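Local coordinates for ABC transporter sugar binding protein (Xanthomonas axonopodis pv. citri, PDB 3UOR) that probably binds maltose or related sugars in the periplasm and delivers them to an ABC importer of the inner membrane, at residues R33-G38 and G82-C87; C87-T92 and S304-K309; L146-K151 and W284-L289; V142-L147 and H359-Q364. One frame throughout, in Å; residues are numbered along the deposited sequence.

Contact 1: R33-G38 and G82-C87; sequences RFWAMG and GLPDVC
The Pro84 ring is the bump that the Trp35 indole lies against. Its CG stands over one face of the indole, 3.4 Å from Trp35 CD2 and only 17° off the normal of the five-membered ring, a close CH-pi contact, while Pro84 CD reaches on over the six-membered ring. The Arg33 side chain folds over Pro84 at its CA: bent at chi3 (-51°), it lays one guanidinium face there and brings its edge to Gly82 O. Cys87 SG fits beside Trp35 CB, 4.1 Å away, on the indole side of the sheet. On the other side Val86 CG1 rests 3.8 Å from Phe34 CD1. Strands 30-36 and 86-90 are parallel neighbours but not consecutive: two beta-alpha-beta units join them through strand 58-64, as in the Rossmann-like lobes of periplasmic binding proteins, and helix 67-79 of the second packs on Trp35. Val86 bonds both ways across the pair: its N gives to Arg33 O (3.0 Å) and its O takes from Trp35 N (3.0 Å). Just before the strand, Asp85 OD1 receives Arg33 N at 2.6 Å on its anti lone pair, nearly straight at 171°. The other carboxylate oxygen, OD2, is held by Ser311 OG.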
loop_
_atom_site.group_PDB
_atom_site.type_symbol
_atom_site.label_atom_id
_atom_site.label_comp_id
_atom_site.label_asym_id
_atom_site.label_seq_id
_atom_site.Cartn_x
_atom_site.Cartn_y
_atom_site.Cartn_z
ATOM N N ARG A 33 21.163 7.797 -14.218
ATOM C CA ARG A 33 21.027 6.462 -13.649
ATOM C C ARG A 33 19.785 6.347 -12.772
ATOM O O ARG A 33 19.631 7.048 -11.766
ATOM C CB ARG A 33 22.283 6.048 -12.891
ATOM C CG ARG A 33 23.478 5.808 -13.805
ATOM C CD ARG A 33 24.667 5.309 -13.011
ATOM N NE ARG A 33 24.927 6.164 -11.854
ATOM C CZ ARG A 33 24.975 5.735 -10.595
ATOM N NH1 ARG A 33 24.792 4.445 -10.314
ATOM N NH2 ARG A 33 25.216 6.602 -9.618
ATOM N N PHE A 34 18.913 5.435 -13.179
ATOM C CA PHE A 34 17.602 5.236 -12.578
ATOM C C PHE A 34 17.525 3.814 -12.013
ATOM O O PHE A 34 17.564 2.840 -12.763
ATOM C CB PHE A 34 16.540 5.445 -13.667
ATOM C CG PHE A 34 15.131 5.198 -13.221
ATOM C CD1 PHE A 34 14.792 5.188 -11.879
ATOM C CD2 PHE A 34 14.136 4.995 -14.157
ATOM C CE1 PHE A 34 13.482 4.961 -11.476
ATOM C CE2 PHE A 34 12.830 4.773 -13.768
ATOM C CZ PHE A 34 12.499 4.757 -12.419
ATOM N N TRP A 35 17.441 3.697 -10.693
ATOM C CA TRP A 35 17.289 2.391 -10.053
ATOM C C TRP A 35 15.824 2.113 -9.740
ATOM O O TRP A 35 15.139 2.957 -9.173
ATOM C CB TRP A 35 18.070 2.330 -8.752
ATOM C CG TRP A 35 19.535 2.346 -8.903
ATOM C CD1 TRP A 35 20.248 2.500 -10.057
ATOM C CD2 TRP A 35 20.495 2.204 -7.850
ATOM N NE1 TRP A 35 21.599 2.463 -9.784
ATOM C CE2 TRP A 35 21.771 2.280 -8.436
ATOM C CE3 TRP A 35 20.394 2.021 -6.465
ATOM C CZ2 TRP A 35 22.940 2.179 -7.683
ATOM C CZ3 TRP A 35 21.545 1.916 -5.725
ATOM C CH2 TRP A 35 22.806 2.000 -6.333
ATOM N N ALA A 36 15.351 0.925 -10.107
ATOM C CA ALA A 36 13.976 0.529 -9.852
ATOM C C ALA A 36 13.996 -0.947 -9.466
ATOM O O ALA A 36 15.018 -1.606 -9.640
ATOM C CB ALA A 36 13.142 0.758 -11.082
ATOM N N MET A 37 12.889 -1.466 -8.939
ATOM C CA MET A 37 12.885 -2.814 -8.359
ATOM C C MET A 37 11.927 -3.801 -9.017
ATOM O O MET A 37 10.731 -3.529 -9.134
ATOM C CB MET A 37 12.535 -2.758 -6.876
ATOM C CG MET A 37 13.607 -2.159 -5.992
ATOM S SD MET A 37 13.544 -0.371 -6.046
ATOM C CE MET A 37 14.592 0.071 -4.662
ATOM N N GLY A 38 12.448 -4.954 -9.418
ATOM C CA GLY A 38 11.613 -6.046 -9.894
ATOM C C GLY A 38 10.789 -5.752 -11.138
ATOM O O GLY A 38 11.250 -5.074 -12.060
ATOM N N GLY A 82 27.846 6.577 -4.347
ATOM C CA GLY A 82 27.491 6.013 -5.640
ATOM C C GLY A 82 26.003 5.842 -5.872
ATOM O O GLY A 82 25.574 4.880 -6.517
ATOM N N LEU A 83 25.217 6.778 -5.347
ATOM C CA LEU A 83 23.766 6.772 -5.526
ATOM C C LEU A 83 23.382 7.126 -6.959
ATOM O O LEU A 83 24.050 7.922 -7.609
ATOM C CB LEU A 83 23.104 7.771 -4.575
ATOM C CG LEU A 83 23.248 7.534 -3.077
ATOM C CD1 LEU A 83 22.537 8.642 -2.311
ATOM C CD2 LEU A 83 22.698 6.159 -2.700
ATOM N N PRO A 84 22.284 6.543 -7.453
ATOM C CA PRO A 84 21.818 6.893 -8.795
ATOM C C PRO A 84 21.219 8.289 -8.773
ATOM O O PRO A 84 21.112 8.887 -7.705
ATOM C CB PRO A 84 20.734 5.857 -9.057
ATOM C CG PRO A 84 20.205 5.539 -7.695
ATOM C CD PRO A 84 21.369 5.619 -6.762
ATOM N N ASP A 85 20.834 8.805 -9.935
ATOM C CA ASP A 85 20.189 10.112 -10.010
ATOM C C ASP A 85 18.731 10.008 -9.622
ATOM O O ASP A 85 18.247 10.755 -8.772
ATOM C CB ASP A 85 20.288 10.666 -11.428
ATOM C CG ASP A 85 21.714 10.670 -11.940
ATOM O OD1 ASP A 85 22.026 9.881 -12.860
ATOM O OD2 ASP A 85 22.522 11.442 -11.394
ATOM N N VAL A 86 18.032 9.082 -10.259
ATOM C CA VAL A 86 16.631 8.866 -9.961
ATOM C C VAL A 86 16.441 7.475 -9.359
ATOM O O VAL A 86 17.140 6.521 -9.714
ATOM C CB VAL A 86 15.774 9.060 -11.214
ATOM C CG1 VAL A 86 14.297 8.788 -10.907
ATOM C CG2 VAL A 86 15.970 10.471 -11.741
ATOM N N CYS A 87 15.513 7.367 -8.421
ATOM C CA CYS A 87 15.325 6.104 -7.730
ATOM C C CYS A 87 13.876 5.889 -7.319
ATOM O O CYS A 87 13.208 6.801 -6.815
ATOM C CB CYS A 87 16.230 6.042 -6.498
ATOM S SG CYS A 87 16.294 4.422 -5.702
#

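Contact 2: C87-T92 and S304-K309; sequences CQLGNT and SLVIFK
Cys87 CB comes 3.2 Å from Phe308 CE1, oblique to the ring, and its sulfur lies at the ring edge, 5.0 Å from the centroid and 75° off the normal, a sulfur-aromatic contact. The SG branch points anti to the backbone N (chi1 -171°), which keeps it on the Phe308 side. Val306 forks on the same face of the sheet as Cys87 and Leu89: CG2 comes 4.0 Å from Cys87 CB, and CG1 sits 4.0 Å from Leu89 CD2, the side chains of Val306 and Leu89 crossing at about a right angle. These groups are set in place by an antiparallel ladder. Cys87 and Val306 form one hydrogen-bonded pair, with Val306 N to Cys87 O at 3.0 Å, and Leu89 and Ser304 form the next, with Ser304 N to Leu89 O at 2.8 Å and 172°. Gln88 faces Leu305 between them as the non-hydrogen-bonded pair. In the next shell, Gln88 OE1 takes Met37 N and its NE2 reaches Ser303 OG, while Ser304 OG bonds to Asn129 OD1. Strand 303-307 thus lies between strand 86-90 and strand 134-150 in the mixed sheet; Leu305 packs on Ile321 and Leu324 of helix 314-324 and on Phe34 of strand 30-36.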
loop_
_atom_site.group_PDB
_atom_site.type_symbol
_atom_site.label_atom_id
_atom_site.label_comp_id
_atom_site.label_asym_id
_atom_site.label_seq_id
_atom_site.Cartn_x
_atom_site.Cartn_y
_atom_site.Cartn_z
ATOM N N CYS A 87 15.513 7.367 -8.421
ATOM C CA CYS A 87 15.325 6.104 -7.730
ATOM C C CYS A 87 13.876 5.889 -7.319
ATOM O O CYS A 87 13.208 6.801 -6.815
ATOM C CB CYS A 87 16.230 6.042 -6.498
ATOM S SG CYS A 87 16.294 4.422 -5.702
ATOM N N GLN A 88 13.405 4.667 -7.532
ATOM C CA GLN A 88 12.122 4.224 -7.009
ATOM C C GLN A 88 12.300 3.908 -5.522
ATOM O O GLN A 88 13.191 3.137 -5.149
ATOM C CB GLN A 88 11.678 2.957 -7.741
ATOM C CG GLN A 88 10.473 2.297 -7.119
ATOM C CD GLN A 88 10.185 0.926 -7.679
ATOM O OE1 GLN A 88 10.877 0.446 -8.576
ATOM N NE2 GLN A 88 9.147 0.277 -7.146
ATOM N N LEU A 89 11.470 4.504 -4.673
ATOM C CA LEU A 89 11.556 4.271 -3.229
ATOM C C LEU A 89 10.195 3.875 -2.690
ATOM O O LEU A 89 9.218 4.618 -2.842
ATOM C CB LEU A 89 12.025 5.536 -2.501
ATOM C CG LEU A 89 13.223 5.448 -1.564
ATOM C CD1 LEU A 89 14.390 4.769 -2.241
ATOM C CD2 LEU A 89 13.618 6.823 -1.100
ATOM N N GLY A 90 10.114 2.705 -2.070
ATOM C CA GLY A 90 8.914 2.353 -1.322
ATOM C C GLY A 90 8.586 3.520 -0.413
ATOM O O GLY A 90 9.473 4.102 0.227
ATOM N N ASN A 91 7.325 3.903 -0.346
ATOM C CA ASN A 91 7.067 5.167 0.324
ATOM C C ASN A 91 7.208 5.163 1.854
ATOM O O ASN A 91 7.150 6.214 2.471
ATOM C CB ASN A 91 5.786 5.843 -0.189
ATOM C CG ASN A 91 4.584 5.003 0.015
ATOM O OD1 ASN A 91 4.615 4.084 0.826
ATOM N ND2 ASN A 91 3.502 5.296 -0.721
ATOM N N THR A 92 7.420 4.000 2.469
ATOM C CA THR A 92 7.697 3.977 3.906
ATOM C C THR A 92 9.202 4.132 4.159
ATOM O O THR A 92 9.634 4.336 5.290
ATOM C CB THR A 92 7.149 2.710 4.627
ATOM O OG1 THR A 92 7.640 1.543 3.984
ATOM C CG2 THR A 92 5.633 2.679 4.595
ATOM N N SER A 304 7.386 5.857 -4.558
ATOM C CA SER A 304 7.578 7.232 -4.991
ATOM C C SER A 304 8.820 7.267 -5.842
ATOM O O SER A 304 9.592 6.324 -5.833
ATOM C CB SER A 304 7.825 8.144 -3.791
ATOM O OG SER A 304 6.715 8.145 -2.910
ATOM N N LEU A 305 9.010 8.356 -6.582
ATOM C CA LEU A 305 10.254 8.593 -7.279
ATOM C C LEU A 305 10.953 9.738 -6.575
ATOM O O LEU A 305 10.314 10.729 -6.233
ATOM C CB LEU A 305 9.988 8.974 -8.739
ATOM C CG LEU A 305 9.512 7.781 -9.576
ATOM C CD1 LEU A 305 8.707 8.259 -10.762
ATOM C CD2 LEU A 305 10.686 6.908 -10.025
ATOM N N VAL A 306 12.259 9.607 -6.373
ATOM C CA VAL A 306 13.061 10.653 -5.741
ATOM C C VAL A 306 14.297 10.966 -6.573
ATOM O O VAL A 306 14.731 10.162 -7.401
ATOM C CB VAL A 306 13.575 10.213 -4.350
ATOM C CG1 VAL A 306 12.422 9.834 -3.455
ATOM C CG2 VAL A 306 14.525 9.038 -4.501
ATOM N N ILE A 307 14.849 12.148 -6.346
ATOM C CA ILE A 307 16.128 12.528 -6.921
ATOM C C ILE A 307 17.101 12.592 -5.743
ATOM O O ILE A 307 16.840 13.278 -4.745
ATOM C CB ILE A 307 16.036 13.904 -7.615
ATOM C CG1 ILE A 307 14.988 13.882 -8.736
ATOM C CG2 ILE A 307 17.394 14.333 -8.161
ATOM C CD1 ILE A 307 14.875 15.206 -9.494
ATOM N N PHE A 308 18.194 11.846 -5.812
ATOM C CA PHE A 308 19.192 11.951 -4.751
ATOM C C PHE A 308 19.956 13.264 -4.896
ATOM O O PHE A 308 20.288 13.680 -6.010
ATOM C CB PHE A 308 20.135 10.760 -4.767
ATOM C CG PHE A 308 19.493 9.488 -4.308
ATOM C CD1 PHE A 308 19.285 8.443 -5.190
ATOM C CD2 PHE A 308 19.065 9.354 -3.008
ATOM C CE1 PHE A 308 18.681 7.270 -4.776
ATOM C CE2 PHE A 308 18.452 8.185 -2.574
ATOM C CZ PHE A 308 18.261 7.141 -3.463
ATOM N N LYS A 309 20.221 13.935 -3.781
ATOM C CA LYS A 309 20.783 15.278 -3.874
ATOM C C LYS A 309 22.262 15.302 -4.253
ATOM O O LYS A 309 22.815 16.367 -4.530
ATOM C CB LYS A 309 20.470 16.122 -2.629
ATOM C CG LYS A 309 21.216 15.761 -1.393
ATOM C CD LYS A 309 20.475 16.262 -0.168
ATOM C CE LYS A 309 20.387 17.769 -0.129
ATOM N NZ LYS A 309 19.614 18.205 1.075
#

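Contact 3: L146-K151 and W284-L289; sequences LLFYRK and WGTAPL
Leu147 pairs with Ala287 and Tyr149 with Gly285 as hydrogen-bonded pairs of two antiparallel strands, whose short axes approach to 4.6 Å at 155°. Four backbone bonds close the ladder: Ala287 N reaches Leu147 O at 2.8 Å and Leu147 N returns to Ala287 O, while Tyr149 and Gly285 exchange the second couple. At the non-hydrogen-bonded pairs Phe148 faces Thr286 and Arg150 faces Trp284.

On the face of Phe148, Thr286 and Trp284 the side chains run side by side. Thr286 CG2 lies over one face of the Phe148 ring, 4.0 Å from its centroid, and Trp284 CZ3 meets the same ring at its edge, 3.8 Å from CD1. The threonine methyl is turned to the ring, whereas its OG1 bonds to Leu357 O. On the opposite face Tyr149 is swung between its backbone N and carbonyl carbon (chi1 69°), which lays the ring across Gly285; its CE1 comes 3.3 Å from Gly285 C and 4.0 Å from Ala287 CB. With no side chain, Gly285 leaves space for this ring and for Lys151 CE, which runs to within 3.6 Å of Trp284 O. Past the ladder, Leu146 CB touches Ala287 O at 3.4 Å.

Phe272 of helix 267-275 meets both Phe148 and Trp284, Phe255 adds an edge-to-face contact on the indole, and strand 259-264 pairs with the other edge of 134-150. The result is an antiparallel strand pair with an aromatic cluster on one face, part of the alpha/beta sheet expected of a solute-binding-protein lobe.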
loop_
_atom_site.group_PDB
_atom_site.type_symbol
_atom_site.label_atom_id
_atom_site.label_comp_id
_atom_site.label_asym_id
_atom_site.label_seq_id
_atom_site.Cartn_x
_atom_site.Cartn_y
_atom_site.Cartn_z
ATOM N N LEU A 146 -8.098 -4.062 -0.744
ATOM C CA LEU A 146 -9.552 -3.977 -0.652
ATOM C C LEU A 146 -10.109 -5.367 -0.953
ATOM O O LEU A 146 -9.339 -6.327 -1.063
ATOM C CB LEU A 146 -10.092 -2.884 -1.608
ATOM C CG LEU A 146 -9.659 -2.888 -3.077
ATOM C CD1 LEU A 146 -9.962 -4.232 -3.729
ATOM C CD2 LEU A 146 -10.293 -1.720 -3.903
ATOM N N LEU A 147 -11.426 -5.503 -1.097
ATOM C CA LEU A 147 -12.022 -6.838 -1.235
ATOM C C LEU A 147 -12.204 -7.324 -2.662
ATOM O O LEU A 147 -12.925 -6.717 -3.428
ATOM C CB LEU A 147 -13.391 -6.891 -0.541
ATOM C CG LEU A 147 -13.433 -6.444 0.919
ATOM C CD1 LEU A 147 -14.878 -6.280 1.354
ATOM C CD2 LEU A 147 -12.712 -7.442 1.824
ATOM N N PHE A 148 -11.562 -8.431 -3.007
ATOM C CA PHE A 148 -11.932 -9.204 -4.185
ATOM C C PHE A 148 -13.052 -10.108 -3.718
ATOM O O PHE A 148 -12.971 -10.652 -2.623
ATOM C CB PHE A 148 -10.744 -10.058 -4.664
ATOM C CG PHE A 148 -9.659 -9.262 -5.311
ATOM C CD1 PHE A 148 -9.501 -9.268 -6.694
ATOM C CD2 PHE A 148 -8.820 -8.477 -4.555
ATOM C CE1 PHE A 148 -8.505 -8.514 -7.302
ATOM C CE2 PHE A 148 -7.826 -7.709 -5.167
ATOM C CZ PHE A 148 -7.668 -7.735 -6.537
ATOM N N TYR A 149 -14.092 -10.280 -4.531
ATOM C CA TYR A 149 -15.248 -11.057 -4.103
ATOM C C TYR A 149 -15.880 -11.877 -5.207
ATOM O O TYR A 149 -15.832 -11.494 -6.378
ATOM C CB TYR A 149 -16.315 -10.167 -3.463
ATOM C CG TYR A 149 -17.017 -9.231 -4.413
ATOM C CD1 TYR A 149 -16.402 -8.052 -4.853
ATOM C CD2 TYR A 149 -18.299 -9.516 -4.870
ATOM C CE1 TYR A 149 -17.054 -7.177 -5.730
ATOM C CE2 TYR A 149 -18.963 -8.652 -5.742
ATOM C CZ TYR A 149 -18.339 -7.486 -6.167
ATOM O OH TYR A 149 -19.009 -6.639 -7.008
ATOM N N ARG A 150 -16.464 -13.011 -4.813
ATOM C CA ARG A 150 -17.262 -13.843 -5.705
ATOM C C ARG A 150 -18.697 -13.325 -5.737
ATOM O O ARG A 150 -19.423 -13.422 -4.742
ATOM C CB ARG A 150 -17.242 -15.297 -5.238
ATOM C CG ARG A 150 -15.869 -15.977 -5.364
ATOM C CD ARG A 150 -15.717 -16.656 -6.717
ATOM N NE ARG A 150 -16.852 -17.548 -7.016
ATOM C CZ ARG A 150 -16.896 -18.840 -6.690
ATOM N NH1 ARG A 150 -15.873 -19.405 -6.060
ATOM N NH2 ARG A 150 -17.956 -19.576 -7.002
ATOM N N LYS A 151 -19.091 -12.756 -6.878
ATOM C CA LYS A 151 -20.429 -12.194 -7.051
ATOM C C LYS A 151 -21.519 -13.241 -6.870
ATOM O O LYS A 151 -22.518 -13.007 -6.187
ATOM C CB LYS A 151 -20.573 -11.553 -8.431
ATOM C CG LYS A 151 -19.697 -10.340 -8.644
ATOM C CD LYS A 151 -19.922 -9.722 -10.025
ATOM C CE LYS A 151 -18.994 -8.522 -10.244
ATOM N NZ LYS A 151 -19.062 -7.968 -11.626
ATOM N N TRP A 284 -16.880 -12.334 -10.538
ATOM C CA TRP A 284 -16.104 -11.809 -9.428
ATOM C C TRP A 284 -15.767 -10.355 -9.695
ATOM O O TRP A 284 -15.771 -9.908 -10.838
ATOM C CB TRP A 284 -14.822 -12.617 -9.220
ATOM C CG TRP A 284 -13.885 -12.527 -10.382
ATOM C CD1 TRP A 284 -13.977 -13.213 -11.564
ATOM C CD2 TRP A 284 -12.717 -11.700 -10.489
ATOM N NE1 TRP A 284 -12.936 -12.869 -12.386
ATOM C CE2 TRP A 284 -12.151 -11.939 -11.755
ATOM C CE3 TRP A 284 -12.109 -10.764 -9.648
ATOM C CZ2 TRP A 284 -11.009 -11.292 -12.192
ATOM C CZ3 TRP A 284 -10.969 -10.119 -10.082
ATOM C CH2 TRP A 284 -10.428 -10.387 -11.343
ATOM N N GLY A 285 -15.474 -9.621 -8.632
ATOM C CA GLY A 285 -15.134 -8.229 -8.767
ATOM C C GLY A 285 -14.341 -7.725 -7.598
ATOM O O GLY A 285 -13.891 -8.510 -6.767
ATOM N N THR A 286 -14.182 -6.409 -7.536
ATOM C CA THR A 286 -13.470 -5.771 -6.454
ATOM C C THR A 286 -14.395 -4.733 -5.819
ATOM O O THR A 286 -15.225 -4.155 -6.506
ATOM C CB THR A 286 -12.225 -5.072 -7.000
ATOM O OG1 THR A 286 -12.627 -4.114 -7.974
ATOM C CG2 THR A 286 -11.295 -6.067 -7.668
ATOM N N ALA A 287 -14.262 -4.504 -4.512
ATOM C CA ALA A 287 -15.108 -3.539 -3.816
ATOM C C ALA A 287 -14.261 -2.832 -2.783
ATOM O O ALA A 287 -13.397 -3.435 -2.169
ATOM C CB ALA A 287 -16.320 -4.229 -3.122
ATOM N N PRO A 288 -14.516 -1.548 -2.567
ATOM C CA PRO A 288 -13.635 -0.853 -1.627
ATOM C C PRO A 288 -13.880 -1.345 -0.204
ATOM O O PRO A 288 -14.890 -1.980 0.053
ATOM C CB PRO A 288 -14.006 0.626 -1.812
ATOM C CG PRO A 288 -15.354 0.631 -2.436
ATOM C CD PRO A 288 -15.556 -0.682 -3.143
ATOM N N LEU A 289 -12.960 -1.057 0.702
ATOM C CA LEU A 289 -12.981 -1.617 2.052
ATOM C C LEU A 289 -14.097 -1.006 2.903
ATOM O O LEU A 289 -14.170 0.213 3.037
ATOM C CB LEU A 289 -11.611 -1.335 2.696
ATOM C CG LEU A 289 -10.960 -2.317 3.661
ATOM C CD1 LEU A 289 -10.936 -3.735 3.091
ATOM C CD2 LEU A 289 -9.564 -1.844 4.041
#

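Contact 4: V142-L147 and H359-Q364; sequences VDTRLL and HAFGDQ
Leu146 holds CG between its backbone N and carbonyl carbon (chi1 51°), and this turns its methyl groups onto the ring of Phe361, while Gln364 sends its chain out anti to the backbone N (chi1 -176°) to bring its amide to the 142-147 backbone. Leu146 CD2 stands over one face of the phenyl ring, 3.7 Å from its centroid, a CH-pi contact; CG lies 3.4 Å from Phe361 CE1, and the two side chains cross at about a right angle. The same CD2 also meets Ala360 CB at 3.7 Å, so it sits in a notch between two successive helix residues. At the ring edge come Thr144 CG2 and the carbonyl oxygen of Thr144.

The Gln364 amide grips two acceptors with one nitrogen. NE2 gives to Arg145 O at 2.9 Å, nearly straight at 171° but from above the carbonyl plane, and to Thr144 OG1, also at 2.9 Å and near the amide plane. Its OE1 accepts Leu289 N, so both ends of the amide are used, and Thr144 OG1 has a second partner in Ile299 O. Nearby, Arg145 binds Asp143 side-on through NE and NH2, one nitrogen to each carboxylate oxygen.

Helix 359-364 thereby packs across the break in strand 134-150, with Ala360 also touching Thr286 of strand 284-287 and Phe361 reaching Val269 of helix 267-275.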
loop_
_atom_site.group_PDB
_atom_site.type_symbol
_atom_site.label_atom_id
_atom_site.label_comp_id
_atom_site.label_asym_id
_atom_site.label_seq_id
_atom_site.Cartn_x
_atom_site.Cartn_y
_atom_site.Cartn_z
ATOM N N VAL A 142 0.414 3.394 -6.624
ATOM C CA VAL A 142 -0.176 3.200 -5.306
ATOM C C VAL A 142 -0.555 1.734 -5.123
ATOM O O VAL A 142 -1.106 1.095 -6.027
ATOM C CB VAL A 142 -1.443 4.049 -5.124
ATOM C CG1 VAL A 142 -1.954 3.986 -3.687
ATOM C CG2 VAL A 142 -1.167 5.483 -5.502
ATOM N N ASP A 143 -0.226 1.207 -3.953
ATOM C CA ASP A 143 -0.679 -0.114 -3.555
ATOM C C ASP A 143 -1.650 0.101 -2.407
ATOM O O ASP A 143 -1.299 0.708 -1.402
ATOM C CB ASP A 143 0.518 -0.945 -3.109
ATOM C CG ASP A 143 0.116 -2.256 -2.446
ATOM O OD1 ASP A 143 -1.090 -2.587 -2.407
ATOM O OD2 ASP A 143 1.022 -2.956 -1.963
ATOM N N THR A 144 -2.886 -0.352 -2.565
ATOM C CA THR A 144 -3.813 -0.356 -1.443
ATOM C C THR A 144 -4.602 -1.669 -1.477
ATOM O O THR A 144 -4.633 -2.336 -2.509
ATOM C CB THR A 144 -4.748 0.868 -1.468
ATOM O OG1 THR A 144 -5.481 0.942 -0.234
ATOM C CG2 THR A 144 -5.731 0.745 -2.602
ATOM N N ARG A 145 -5.221 -2.044 -0.357
ATOM C CA ARG A 145 -5.835 -3.364 -0.216
ATOM C C ARG A 145 -7.334 -3.249 -0.029
ATOM O O ARG A 145 -7.801 -2.431 0.749
ATOM C CB ARG A 145 -5.230 -4.089 1.006
ATOM C CG ARG A 145 -3.688 -4.140 0.985
ATOM C CD ARG A 145 -3.201 -4.770 -0.314
ATOM N NE ARG A 145 -1.750 -4.656 -0.471
ATOM C CZ ARG A 145 -0.867 -5.433 0.156
ATOM N NH1 ARG A 145 -1.286 -6.390 0.988
ATOM N NH2 ARG A 145 0.438 -5.254 -0.046
ATOM N N LEU A 146 -8.098 -4.062 -0.744
ATOM C CA LEU A 146 -9.552 -3.977 -0.652
ATOM C C LEU A 146 -10.109 -5.367 -0.953
ATOM O O LEU A 146 -9.339 -6.327 -1.063
ATOM C CB LEU A 146 -10.092 -2.884 -1.608
ATOM C CG LEU A 146 -9.659 -2.888 -3.077
ATOM C CD1 LEU A 146 -9.962 -4.232 -3.729
ATOM C CD2 LEU A 146 -10.293 -1.720 -3.903
ATOM N N LEU A 147 -11.426 -5.503 -1.097
ATOM C CA LEU A 147 -12.022 -6.838 -1.235
ATOM C C LEU A 147 -12.204 -7.324 -2.662
ATOM O O LEU A 147 -12.925 -6.717 -3.428
ATOM C CB LEU A 147 -13.391 -6.891 -0.541
ATOM C CG LEU A 147 -13.433 -6.444 0.919
ATOM C CD1 LEU A 147 -14.878 -6.280 1.354
ATOM C CD2 LEU A 147 -12.712 -7.442 1.824
ATOM N N HIS A 359 -12.321 0.126 -10.803
ATOM C CA HIS A 359 -13.144 1.190 -10.214
ATOM C C HIS A 359 -13.012 1.248 -8.684
ATOM O O HIS A 359 -12.920 2.325 -8.099
ATOM C CB HIS A 359 -14.617 1.016 -10.625
ATOM C CG HIS A 359 -15.541 2.000 -9.988
ATOM N ND1 HIS A 359 -15.927 3.167 -10.611
ATOM C CD2 HIS A 359 -16.151 1.995 -8.779
ATOM C CE1 HIS A 359 -16.738 3.840 -9.812
ATOM N NE2 HIS A 359 -16.890 3.152 -8.694
ATOM N N ALA A 360 -13.014 0.085 -8.041
ATOM C CA ALA A 360 -13.023 0.044 -6.584
ATOM C C ALA A 360 -11.745 0.641 -6.005
ATOM O O ALA A 360 -11.788 1.387 -5.026
ATOM C CB ALA A 360 -13.239 -1.388 -6.087
ATOM N N PHE A 361 -10.612 0.330 -6.628
ATOM C CA PHE A 361 -9.331 0.936 -6.260
ATOM C C PHE A 361 -9.351 2.443 -6.431
ATOM O O PHE A 361 -8.943 3.180 -5.543
ATOM C CB PHE A 361 -8.210 0.334 -7.088
ATOM C CG PHE A 361 -7.925 -1.100 -6.755
ATOM C CD1 PHE A 361 -7.275 -1.433 -5.562
ATOM C CD2 PHE A 361 -8.294 -2.115 -7.627
ATOM C CE1 PHE A 361 -6.999 -2.765 -5.245
ATOM C CE2 PHE A 361 -8.034 -3.455 -7.314
ATOM C CZ PHE A 361 -7.375 -3.775 -6.116
ATOM N N GLY A 362 -9.859 2.904 -7.568
ATOM C CA GLY A 362 -9.869 4.327 -7.848
ATOM C C GLY A 362 -10.721 5.039 -6.825
ATOM O O GLY A 362 -10.377 6.112 -6.359
ATOM N N ASP A 363 -11.836 4.437 -6.449
ATOM C CA ASP A 363 -12.660 5.033 -5.395
ATOM C C ASP A 363 -11.943 5.053 -4.023
ATOM O O ASP A 363 -12.006 6.056 -3.282
ATOM C CB ASP A 363 -13.986 4.272 -5.278
ATOM C CG ASP A 363 -14.928 4.897 -4.268
ATOM O OD1 ASP A 363 -15.466 5.983 -4.532
ATOM O OD2 ASP A 363 -15.126 4.304 -3.205
ATOM N N GLN A 364 -11.282 3.953 -3.668
ATOM C CA GLN A 364 -10.659 3.855 -2.324
ATOM C C GLN A 364 -9.493 4.832 -2.170
ATOM O O GLN A 364 -9.229 5.341 -1.072
ATOM C CB GLN A 364 -10.170 2.430 -2.029
ATOM C CG GLN A 364 -9.607 2.260 -0.596
ATOM C CD GLN A 364 -9.527 0.800 -0.180
ATOM O OE1 GLN A 364 -10.537 0.116 -0.125
ATOM N NE2 GLN A 364 -8.321 0.325 0.124
#

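In the fold
From the N terminus, contact 1 closes the first loop, bringing 33-38 beside 82-87 after two beta-alpha-beta units, by way of strand 58-64. The chain goes straight on through Cys87 into contact 2, whose far partner, 304-309, lies more than 200 residues later. Contact 3 is nested within that long loop. Contact 4 starts from the same strand, 134-150, but ends at 359-364, beyond 304-309, so it crosses contact 2. Contacts 1 and 2 thus tie strands 30-36, 86-90 and 303-307 on one side of the molecule. Contacts 3 and 4, with centres about 10 Å apart, join strands 134-150 and 284-287 to helix 359-364. Strand 134-150 also pairs with 303-307, linking the two groups.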